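Side-chain contacts in alpha,alpha-trehalose-phosphate synthase (UDP-forming) (Burkholderia vietnamiensis, PDB 5TVG), which belongs to glycosyltransferase family 20 and the GT-B clan, and holds uridine-5'-diphosphate and magnesium in this structure: residues N17-G22 against Y72-L77; D103-D108 against L173-P178; T214-D217 against L221-H224. One frame throughout, in Å; residues are numbered along the deposited sequence. Where two conformers were deposited one is given.

How the contacts relate
Following the chain from its N terminus, the three contacts come in series, each closing before the next begins, so none nests in or crosses another. Contact 1 closes a loop of 49 intervening residues by bringing strand 70-77 back against the loop after strand 12-16. Contact 2, with 64 intervening residues, joins the loop before helix 109-127 to the one before helix 179-186, beside a second subunit. Contact 3 is local, with three residues between its two segments, within one hairpin. Contacts 1 and 3 lie towards opposite ends of the same mixed sheet, their nearest atoms about 23 Å apart; contacts 2 and 3 come within about 10 Å without touching.

Contact 1 (N17-G22 against Y72-L77); sequences NRVAAG and YATLGL
Val19 and Ala20, in the loop that follows strand 12-16, lie against Tyr72 and Thr74 of strand 70-77. At Asn17 the chain turns a corner, and its OD1 is hydrogen-bonded to Tyr85 OH. Val19 then points at the strand. Its CB packs 3.7 Å from Thr74 CG2, and its CG2 is 4.0 Å from the same methyl. CG1, set anti to the backbone N (chi1 175°), reaches the edge of the Tyr72 ring and meets CD2 near the ring plane at 3.7 Å. In Thr74, OG1 stands between the backbone N and the carbonyl carbon, which leaves CG2, anti to the carbonyl carbon, as the branch that meets Val19. At Ala20 the backbone does the touching, O coming obliquely to 3.9 Å from Tyr72 CD2. That oxygen has a weak hydrogen bond from Arg65 NH2, and Arg65 also makes a cation-pi contact with Tyr72. Trp47 of the neighbouring strand 46-48 touches Val19, Ala20 and Tyr72 alike. Across the two segments the chemistry is thus almost wholly apolar: the fit depends on branched carbons and a ring edge, while polar bonds lie outside it, from Asn17 OD1 to Tyr85 and, weakly, from Arg65 to Ala20 O.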
ATOM      1  N   ASN A  17       5.078 -25.559  23.104  1.00 42.95           N
ATOM      2  CA  ASN A  17       5.620 -24.204  23.078  1.00 35.07           C
ATOM      3  C   ASN A  17       5.155 -23.391  24.276  1.00 37.02           C
ATOM      4  O   ASN A  17       5.965 -22.720  24.918  1.00 49.21           O
ATOM      5  CB  ASN A  17       5.275 -23.473  21.794  1.00 39.60           C
ATOM      6  CG  ASN A  17       6.036 -22.130  21.690  1.00 56.36           C
ATOM      7  OD1 ASN A  17       7.263 -22.077  21.906  1.00 58.15           O
ATOM      8  ND2 ASN A  17       5.310 -21.045  21.403  1.00 53.67           N
ATOM      9  N   ARG A  18       3.859 -23.387  24.571  1.00 36.96           N
ATOM     10  CA  ARG A  18       3.289 -22.633  25.686  0.52 46.09           C
ATOM     11  C   ARG A  18       2.716 -23.606  26.713  1.00 50.94           C
ATOM     12  O   ARG A  18       1.910 -24.466  26.344  1.00 53.93           O
ATOM     13  CB  ARG A  18       2.193 -21.681  25.174  0.52 44.82           C
ATOM     14  CG  ARG A  18       2.704 -20.547  24.238  0.52 44.13           C
ATOM     15  CD  ARG A  18       1.569 -19.653  23.736  0.52 41.22           C
ATOM     16  NE  ARG A  18       2.032 -18.553  22.882  0.52 38.38           N
ATOM     17  CZ  ARG A  18       2.456 -17.386  23.358  0.52 43.25           C
ATOM     18  NH1 ARG A  18       2.467 -17.186  24.670  0.52 42.25           N
ATOM     19  NH2 ARG A  18       2.865 -16.418  22.537  0.52 45.58           N
ATOM     20  N   VAL A  19       3.101 -23.459  27.981  1.00 51.94           N
ATOM     21  CA  VAL A  19       2.594 -24.297  29.059  1.00 51.52           C
ATOM     22  C   VAL A  19       1.487 -23.536  29.771  1.00 57.07           C
ATOM     23  O   VAL A  19       1.709 -22.419  30.251  1.00 60.00           O
ATOM     24  CB  VAL A  19       3.714 -24.695  30.030  1.00 48.67           C
ATOM     25  CG1 VAL A  19       3.143 -25.481  31.223  1.00 48.03           C
ATOM     26  CG2 VAL A  19       4.783 -25.515  29.304  1.00 46.64           C
ATOM     27  N   ALA A  20       0.296 -24.137  29.846  1.00 55.74           N
ATOM     28  CA  ALA A  20      -0.832 -23.468  30.490  1.00 55.56           C
ATOM     29  C   ALA A  20      -0.546 -23.170  31.964  1.00 55.77           C
ATOM     30  O   ALA A  20       0.123 -23.939  32.661  1.00 54.79           O
ATOM     31  CB  ALA A  20      -2.097 -24.322  30.368  1.00 52.97           C
ATOM     32  N   ALA A  21      -1.076 -22.046  32.440  1.00 57.96           N
ATOM     33  CA  ALA A  21      -0.908 -21.642  33.826  1.00 66.79           C
ATOM     34  C   ALA A  21      -2.161 -20.910  34.287  1.00 70.89           C
ATOM     35  O   ALA A  21      -2.819 -20.219  33.498  1.00 67.06           O
ATOM     36  CB  ALA A  21       0.333 -20.754  34.008  1.00 67.10           C
ATOM     37  N   GLY A  22      -2.489 -21.085  35.570  1.00 71.95           N
ATOM     38  CA  GLY A  22      -3.592 -20.337  36.169  1.00 71.38           C
ATOM     39  C   GLY A  22      -4.938 -20.712  35.574  1.00 73.98           C
ATOM     40  O   GLY A  22      -5.308 -21.892  35.495  1.00 71.85           O
ATOM     41  N   TYR A  72       4.745 -28.764  36.503  1.00 44.34           N
ATOM     42  CA  TYR A  72       4.926 -27.828  35.398  1.00 41.72           C
ATOM     43  C   TYR A  72       6.353 -27.292  35.481  1.00 45.64           C
ATOM     44  O   TYR A  72       6.715 -26.639  36.463  1.00 50.66           O
ATOM     45  CB  TYR A  72       3.907 -26.691  35.464  1.00 41.73           C
ATOM     46  CG  TYR A  72       2.454 -27.132  35.435  1.00 42.95           C
ATOM     47  CD1 TYR A  72       1.807 -27.560  36.589  1.00 44.13           C
ATOM     48  CD2 TYR A  72       1.723 -27.095  34.257  1.00 42.02           C
ATOM     49  CE1 TYR A  72       0.471 -27.956  36.560  1.00 45.77           C
ATOM     50  CE2 TYR A  72       0.394 -27.490  34.218  1.00 45.59           C
ATOM     51  CZ  TYR A  72      -0.231 -27.916  35.363  1.00 51.07           C
ATOM     52  OH  TYR A  72      -1.559 -28.310  35.306  1.00 52.87           O
ATOM     53  N   ALA A  73       7.160 -27.555  34.455  1.00 40.79           N
ATOM     54  CA  ALA A  73       8.553 -27.118  34.444  1.00 41.70           C
ATOM     55  C   ALA A  73       8.722 -26.148  33.282  1.00 47.22           C
ATOM     56  O   ALA A  73       8.656 -26.568  32.121  1.00 46.88           O
ATOM     57  CB  ALA A  73       9.504 -28.310  34.335  1.00 44.47           C
ATOM     58  N   THR A  74       8.899 -24.845  33.586  1.00 41.74           N
ATOM     59  CA  THR A  74       8.897 -23.816  32.545  1.00 47.52           C
ATOM     60  C   THR A  74      10.154 -22.952  32.546  1.00 51.27           C
ATOM     61  O   THR A  74      10.853 -22.793  33.558  1.00 55.06           O
ATOM     62  CB  THR A  74       7.662 -22.890  32.633  1.00 48.40           C
ATOM     63  OG1 THR A  74       7.648 -22.226  33.897  1.00 55.11           O
ATOM     64  CG2 THR A  74       6.358 -23.688  32.452  1.00 38.51           C
ATOM     65  N   LEU A  75      10.379 -22.332  31.391  1.00 43.52           N
ATOM     66  CA  LEU A  75      11.550 -21.517  31.124  1.00 47.90           C
ATOM     67  C   LEU A  75      11.122 -20.297  30.329  1.00 48.88           C
ATOM     68  O   LEU A  75      10.191 -20.365  29.515  1.00 50.61           O
ATOM     69  CB  LEU A  75      12.603 -22.282  30.304  1.00 39.30           C
ATOM     70  CG  LEU A  75      13.404 -23.363  30.995  1.00 44.39           C
ATOM     71  CD1 LEU A  75      13.937 -24.307  29.943  1.00 36.34           C
ATOM     72  CD2 LEU A  75      14.567 -22.726  31.824  1.00 38.67           C
ATOM     73  N   GLY A  76      11.829 -19.182  30.554  1.00 45.49           N
ATOM     74  CA  GLY A  76      11.625 -17.993  29.754  1.00 38.92           C
ATOM     75  C   GLY A  76      12.547 -18.017  28.559  1.00 45.55           C
ATOM     76  O   GLY A  76      13.435 -18.865  28.483  1.00 41.35           O
ATOM     77  N   LEU A  77      12.306 -17.104  27.610  1.00 39.20           N
ATOM     78  CA  LEU A  77      13.177 -16.955  26.451  1.00 38.21           C
ATOM     79  C   LEU A  77      13.691 -15.524  26.356  1.00 42.20           C
ATOM     80  O   LEU A  77      12.995 -14.576  26.701  1.00 40.27           O
ATOM     81  CB  LEU A  77      12.455 -17.302  25.136  1.00 36.97           C
ATOM     82  CG  LEU A  77      11.970 -18.734  24.854  1.00 42.47           C
ATOM     83  CD1 LEU A  77      11.176 -18.797  23.529  1.00 35.18           C
ATOM     84  CD2 LEU A  77      13.140 -19.701  24.848  1.00 40.63           C
TER

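Contact 2 (D103-D108 against L173-P178); sequences DLARFD and LRVVPP
Phe107 offers one face of its ring to Pro177, whose CG stands 3.8 Å from the ring centroid and 26° off the normal, a CH-pi contact displaced toward the CG side of the ring. The closest atoms are Pro177 CG and Phe107 CG, 3.5 Å apart. Chi1 of 179° carries the ring away from its own backbone N and in beside the carbonyl carbon, extending it along the two prolines. At the far end Phe107 CE1 meets Pro178 CD at 3.6 Å, obliquely. Proline suits an aromatic neighbour, since its rigid, flat-sided pyrrolidine ring can lay several C-H groups on an aromatic face. A looser apolar touch, Ala105 CB to Val175 CG1 at 4.3 Å, continues the contact.

One layer out, Arg106 folds back on its own loop. Its NH1 bonds Asp103 O at 3.0 Å, almost within the guanidinium plane, and Ala105 O at 3.2 Å from above that carbonyl's plane. In segment 173-178, a type I turn from Leu173 to Val176, closed by Val176 N to Leu173 O, leads into the prolines. Phe89 and Tyr112 also touch Phe107, and Tyr414 of the second subunit packs on both Phe107 and Val175. The arrangement is that of two helix-entry loops meeting at a subunit interface: Asp108 is the N-cap of helix 109-127, its OD1 bonded to Glu111 N, and Pro178 holds the N-cap position before helix 179-186.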
ATOM      1  N   ASP A 103       3.665 -17.863  -0.959  1.00 46.59           N
ATOM      2  CA  ASP A 103       3.777 -16.431  -1.201  1.00 46.05           C
ATOM      3  C   ASP A 103       4.083 -15.621   0.057  1.00 47.16           C
ATOM      4  O   ASP A 103       4.617 -14.511  -0.059  1.00 43.50           O
ATOM      5  CB  ASP A 103       2.491 -15.892  -1.851  1.00 53.41           C
ATOM      6  CG  ASP A 103       1.241 -16.168  -1.015  1.00 52.03           C
ATOM      7  OD1 ASP A 103       0.924 -17.355  -0.788  1.00 51.32           O
ATOM      8  OD2 ASP A 103       0.588 -15.208  -0.556  1.00 47.66           O
ATOM      9  N   LEU A 104       3.759 -16.121   1.249  1.00 49.09           N
ATOM     10  CA  LEU A 104       4.007 -15.371   2.479  1.00 38.90           C
ATOM     11  C   LEU A 104       5.251 -15.815   3.214  1.00 37.19           C
ATOM     12  O   LEU A 104       5.603 -15.194   4.220  1.00 48.78           O
ATOM     13  CB  LEU A 104       2.812 -15.493   3.427  1.00 37.95           C
ATOM     14  CG  LEU A 104       1.485 -15.011   2.849  1.00 39.35           C
ATOM     15  CD1 LEU A 104       0.348 -15.236   3.858  1.00 36.15           C
ATOM     16  CD2 LEU A 104       1.625 -13.523   2.490  1.00 36.30           C
ATOM     17  N   ALA A 105       5.931 -16.858   2.738  1.00 36.91           N
ATOM     18  CA  ALA A 105       7.062 -17.446   3.463  1.00 36.97           C
ATOM     19  C   ALA A 105       8.316 -16.591   3.346  1.00 42.01           C
ATOM     20  O   ALA A 105       8.605 -16.038   2.286  1.00 51.10           O
ATOM     21  CB  ALA A 105       7.347 -18.854   2.943  1.00 33.98           C
ATOM     22  N   ARG A 106       9.056 -16.471   4.453  1.00 39.67           N
ATOM     23  CA  ARG A 106      10.307 -15.712   4.485  1.00 44.02           C
ATOM     24  C   ARG A 106      11.353 -16.504   5.258  1.00 52.84           C
ATOM     25  O   ARG A 106      11.261 -16.607   6.481  1.00 66.85           O
ATOM     26  CB  ARG A 106      10.143 -14.331   5.132  1.00 44.52           C
ATOM     27  CG  ARG A 106       8.845 -13.613   4.855  1.00 55.61           C
ATOM     28  CD  ARG A 106       8.848 -12.891   3.522  1.00 64.72           C
ATOM     29  NE  ARG A 106       7.614 -12.125   3.380  1.00 69.05           N
ATOM     30  CZ  ARG A 106       6.641 -12.428   2.531  1.00 72.15           C
ATOM     31  NH1 ARG A 106       6.764 -13.458   1.710  1.00 81.81           N
ATOM     32  NH2 ARG A 106       5.553 -11.686   2.488  1.00 68.61           N
ATOM     33  N   PHE A 107      12.324 -17.080   4.563  1.00 45.18           N
ATOM     34  CA  PHE A 107      13.418 -17.767   5.229  1.00 45.67           C
ATOM     35  C   PHE A 107      14.574 -16.816   5.544  1.00 41.89           C
ATOM     36  O   PHE A 107      14.932 -15.956   4.735  1.00 36.13           O
ATOM     37  CB  PHE A 107      13.939 -18.921   4.384  1.00 40.27           C
ATOM     38  CG  PHE A 107      15.088 -19.659   5.020  1.00 38.30           C
ATOM     39  CD1 PHE A 107      14.871 -20.496   6.090  1.00 33.33           C
ATOM     40  CD2 PHE A 107      16.372 -19.514   4.551  1.00 34.89           C
ATOM     41  CE1 PHE A 107      15.917 -21.173   6.685  1.00 33.40           C
ATOM     42  CE2 PHE A 107      17.405 -20.202   5.127  1.00 34.95           C
ATOM     43  CZ  PHE A 107      17.171 -21.043   6.197  1.00 37.17           C
ATOM     44  N   ASP A 108      15.164 -16.990   6.728  1.00 38.80           N
ATOM     45  CA  ASP A 108      16.388 -16.293   7.099  1.00 36.17           C
ATOM     46  C   ASP A 108      17.296 -17.234   7.886  1.00 39.30           C
ATOM     47  O   ASP A 108      16.864 -17.820   8.884  1.00 35.27           O
ATOM     48  CB  ASP A 108      16.101 -15.042   7.924  1.00 42.15           C
ATOM     49  CG  ASP A 108      17.382 -14.300   8.298  1.00 45.77           C
ATOM     50  OD1 ASP A 108      18.017 -14.634   9.325  1.00 51.29           O
ATOM     51  OD2 ASP A 108      17.775 -13.418   7.515  1.00 55.01           O
ATOM     52  N   LEU A 173       6.400 -28.481   0.624  1.00 36.85           N
ATOM     53  CA  LEU A 173       7.352 -28.508   1.736  1.00 31.92           C
ATOM     54  C   LEU A 173       8.709 -27.950   1.318  1.00 31.11           C
ATOM     55  O   LEU A 173       9.358 -27.243   2.087  1.00 33.47           O
ATOM     56  CB  LEU A 173       7.511 -29.931   2.279  1.00 30.45           C
ATOM     57  CG  LEU A 173       8.408 -30.042   3.528  1.00 34.58           C
ATOM     58  CD1 LEU A 173       7.763 -29.350   4.737  1.00 31.27           C
ATOM     59  CD2 LEU A 173       8.775 -31.488   3.873  1.00 30.00           C
ATOM     60  N   ARG A 174       9.143 -28.245   0.095  1.00 38.56           N
ATOM     61  CA  ARG A 174      10.441 -27.798  -0.406  1.00 37.93           C
ATOM     62  C   ARG A 174      10.624 -26.277  -0.371  1.00 42.44           C
ATOM     63  O   ARG A 174      11.750 -25.806  -0.536  1.00 44.03           O
ATOM     64  CB  ARG A 174      10.598 -28.207  -1.873  1.00 40.75           C
ATOM     65  CG  ARG A 174      10.870 -29.638  -2.148  1.00 48.79           C
ATOM     66  CD  ARG A 174      10.601 -29.892  -3.629  1.00 54.21           C
ATOM     67  NE  ARG A 174      11.574 -29.242  -4.492  1.00 47.82           N
ATOM     68  CZ  ARG A 174      11.294 -28.707  -5.671  1.00 53.33           C
ATOM     69  NH1 ARG A 174      10.060 -28.734  -6.147  1.00 53.38           N
ATOM     70  NH2 ARG A 174      12.261 -28.151  -6.378  1.00 58.92           N
ATOM     71  N   VAL A 175       9.544 -25.502  -0.234  1.00 40.12           N
ATOM     72  CA  VAL A 175       9.679 -24.060  -0.144  1.00 36.54           C
ATOM     73  C   VAL A 175      10.493 -23.682   1.084  1.00 41.13           C
ATOM     74  O   VAL A 175      11.241 -22.694   1.069  1.00 43.43           O
ATOM     75  CB  VAL A 175       8.277 -23.401  -0.168  1.00 40.51           C
ATOM     76  CG1 VAL A 175       8.353 -21.915   0.148  1.00 32.87           C
ATOM     77  CG2 VAL A 175       7.627 -23.572  -1.541  1.00 33.12           C
ATOM     78  N   VAL A 176      10.401 -24.472   2.144  1.00 32.32           N
ATOM     79  CA  VAL A 176      11.248 -24.330   3.326  1.00 32.94           C
ATOM     80  C   VAL A 176      12.665 -24.796   2.992  1.00 40.72           C
ATOM     81  O   VAL A 176      12.865 -25.992   2.734  1.00 36.53           O
ATOM     82  CB  VAL A 176      10.713 -25.160   4.511  1.00 35.14           C
ATOM     83  CG1 VAL A 176      11.665 -25.016   5.723  1.00 30.66           C
ATOM     84  CG2 VAL A 176       9.269 -24.773   4.866  1.00 30.39           C
ATOM     85  N   PRO A 177      13.675 -23.929   3.006  1.00 32.77           N
ATOM     86  CA  PRO A 177      14.998 -24.343   2.525  1.00 33.07           C
ATOM     87  C   PRO A 177      15.571 -25.528   3.296  1.00 40.10           C
ATOM     88  O   PRO A 177      16.102 -26.457   2.671  1.00 33.07           O
ATOM     89  CB  PRO A 177      15.844 -23.075   2.683  1.00 33.77           C
ATOM     90  CG  PRO A 177      14.786 -21.956   2.455  1.00 35.69           C
ATOM     91  CD  PRO A 177      13.550 -22.461   3.119  1.00 32.84           C
ATOM     92  N   PRO A 178      15.474 -25.588   4.640  1.00 40.59           N
ATOM     93  CA  PRO A 178      16.026 -26.783   5.308  1.00 37.63           C
ATOM     94  C   PRO A 178      15.082 -27.983   5.379  1.00 38.90           C
ATOM     95  O   PRO A 178      15.133 -28.743   6.358  1.00 42.62           O
ATOM     96  CB  PRO A 178      16.371 -26.267   6.718  1.00 32.01           C
ATOM     97  CG  PRO A 178      15.391 -25.231   6.971  1.00 31.72           C
ATOM     98  CD  PRO A 178      15.186 -24.522   5.629  1.00 36.50           C
TER

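Contact 3 (T214-D217 against L221-H224); sequences TASD and LHAH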
ATOM      1  N   THR A 214      11.833 -46.258   2.889  1.00 57.41           N
ATOM      2  CA  THR A 214      10.743 -47.075   2.389  1.00 66.25           C
ATOM      3  C   THR A 214       9.723 -47.270   3.503  1.00 66.95           C
ATOM      4  O   THR A 214      10.038 -47.146   4.690  1.00 61.45           O
ATOM      5  CB  THR A 214      11.257 -48.430   1.853  1.00 69.08           C
ATOM      6  OG1 THR A 214      12.087 -49.073   2.834  1.00 67.70           O
ATOM      7  CG2 THR A 214      12.066 -48.215   0.573  1.00 67.86           C
ATOM      8  N   ALA A 215       8.485 -47.554   3.101  1.00 64.69           N
ATOM      9  CA  ALA A 215       7.459 -48.050   4.006  1.00 65.40           C
ATOM     10  C   ALA A 215       7.329 -49.559   3.853  1.00 75.68           C
ATOM     11  O   ALA A 215       7.496 -50.105   2.761  1.00 70.61           O
ATOM     12  CB  ALA A 215       6.108 -47.391   3.734  1.00 65.47           C
ATOM     13  N   SER A 216       7.030 -50.228   4.965  1.00 89.14           N
ATOM     14  CA  SER A 216       6.864 -51.675   4.975  1.00 98.75           C
ATOM     15  C   SER A 216       5.927 -52.081   6.104  1.00106.34           C
ATOM     16  O   SER A 216       4.938 -51.385   6.363  1.00104.53           O
ATOM     17  CB  SER A 216       8.224 -52.368   5.110  1.00101.63           C
ATOM     18  OG  SER A 216       9.069 -51.674   6.016  1.00 99.50           O
ATOM     19  N   ASP A 217       6.245 -53.211   6.761  1.00112.01           N
ATOM     20  CA  ASP A 217       5.622 -53.760   7.974  1.00105.50           C
ATOM     21  C   ASP A 217       4.483 -52.932   8.573  1.00103.34           C
ATOM     22  O   ASP A 217       4.503 -52.624   9.771  1.00 90.30           O
ATOM     23  CB  ASP A 217       6.705 -53.980   9.048  1.00 94.32           C
ATOM     24  CG  ASP A 217       7.652 -52.772   9.206  1.00 84.65           C
ATOM     25  OD1 ASP A 217       7.534 -51.795   8.426  1.00 78.67           O
ATOM     26  OD2 ASP A 217       8.526 -52.797  10.107  1.00 76.44           O
ATOM     27  N   LEU A 221       7.934 -46.494   8.797  1.00 50.98           N
ATOM     28  CA  LEU A 221       8.840 -45.955   7.798  1.00 42.46           C
ATOM     29  C   LEU A 221      10.266 -46.231   8.258  1.00 45.98           C
ATOM     30  O   LEU A 221      10.585 -46.055   9.434  1.00 44.25           O
ATOM     31  CB  LEU A 221       8.612 -44.467   7.571  1.00 46.17           C
ATOM     32  CG  LEU A 221       7.717 -44.015   6.400  1.00 61.36           C
ATOM     33  CD1 LEU A 221       6.239 -44.367   6.586  1.00 72.05           C
ATOM     34  CD2 LEU A 221       7.851 -42.547   6.197  1.00 59.26           C
ATOM     35  N   HIS A 222      11.099 -46.700   7.337  1.00 45.28           N
ATOM     36  CA  HIS A 222      12.510 -46.978   7.576  1.00 42.89           C
ATOM     37  C   HIS A 222      13.294 -45.894   6.844  1.00 50.17           C
ATOM     38  O   HIS A 222      13.321 -45.868   5.611  1.00 51.32           O
ATOM     39  CB  HIS A 222      12.886 -48.374   7.073  1.00 41.24           C
ATOM     40  CG  HIS A 222      12.291 -49.484   7.884  1.00 48.09           C
ATOM     41  ND1 HIS A 222      13.061 -50.440   8.521  1.00 52.87           N
ATOM     42  CD2 HIS A 222      11.002 -49.775   8.187  1.00 45.54           C
ATOM     43  CE1 HIS A 222      12.269 -51.275   9.170  1.00 51.09           C
ATOM     44  NE2 HIS A 222      11.018 -50.885   8.995  1.00 52.07           N
ATOM     45  N   ALA A 223      13.904 -44.986   7.602  1.00 43.59           N
ATOM     46  CA  ALA A 223      14.591 -43.845   7.014  1.00 44.67           C
ATOM     47  C   ALA A 223      15.621 -43.347   8.014  1.00 48.98           C
ATOM     48  O   ALA A 223      15.437 -43.486   9.226  1.00 50.99           O
ATOM     49  CB  ALA A 223      13.620 -42.702   6.643  1.00 35.47           C
ATOM     50  N   HIS A 224      16.719 -42.799   7.488  1.00 51.02           N
ATOM     51  CA  HIS A 224      17.774 -42.202   8.319  1.00 51.45           C
ATOM     52  C   HIS A 224      18.203 -43.145   9.445  1.00 50.69           C
ATOM     53  O   HIS A 224      18.400 -42.735  10.593  1.00 41.94           O
ATOM     54  CB  HIS A 224      17.320 -40.853   8.884  1.00 45.27           C
ATOM     55  CG  HIS A 224      17.106 -39.810   7.837  1.00 48.89           C
ATOM     56  ND1 HIS A 224      18.142 -39.259   7.113  1.00 51.32           N
ATOM     57  CD2 HIS A 224      15.976 -39.198   7.407  1.00 48.79           C
ATOM     58  CE1 HIS A 224      17.656 -38.369   6.266  1.00 50.17           C
ATOM     59  NE2 HIS A 224      16.346 -38.302   6.434  1.00 47.28           N
TER
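A beta hairpin joins strands 213-216 and 220-223, and this contact is its two arms. Thr214 and His222 form an antiparallel hydrogen-bonded pair: His222 N gives an almost straight bond to Thr214 O at 2.9 Å, with the donor nearly in line with the C=O, and Thr214 N returns one to His222 O at 3.1 Å, more bent at 147°. Thr214 O is also approached by Leu221 CA at 3.5 Å, a CA-H...O contact beside the stronger bond. Next to them Ala215 and Leu221 make a non-hydrogen-bonded pair, where the small CB of alanine leaves room for Leu221 CD1 at 4.2 Å.

The hairpin ends the mixed sheet of the N-terminal half of this GT-B enzyme, strand 213-216 being its outermost within the chain. The face with Ala215 and Leu221 lies against helix 197-209. Leu221 is buried there against Ser204 and Ile207, and against Val230 of strand 226-232, a place for a branched aliphatic chain. The face with Thr214 and His222 is more polar, though His222 also touches Val227.

On that face the His222 ring, its CG anti to the carbonyl carbon (chi1 -70°), leans toward the turn. NE2 gives a weak hydrogen bond, 3.3 Å long, to Asp217 OD2, which lies at the ring edge, with the carboxylate and ring planes 44° apart; a negative carboxylate there would probably favour a protonated imidazole. Ser216 OG sits 3.5 Å from His222 CD2 and donates to Asp217 OD1 at 2.9 Å from above the carboxylate plane.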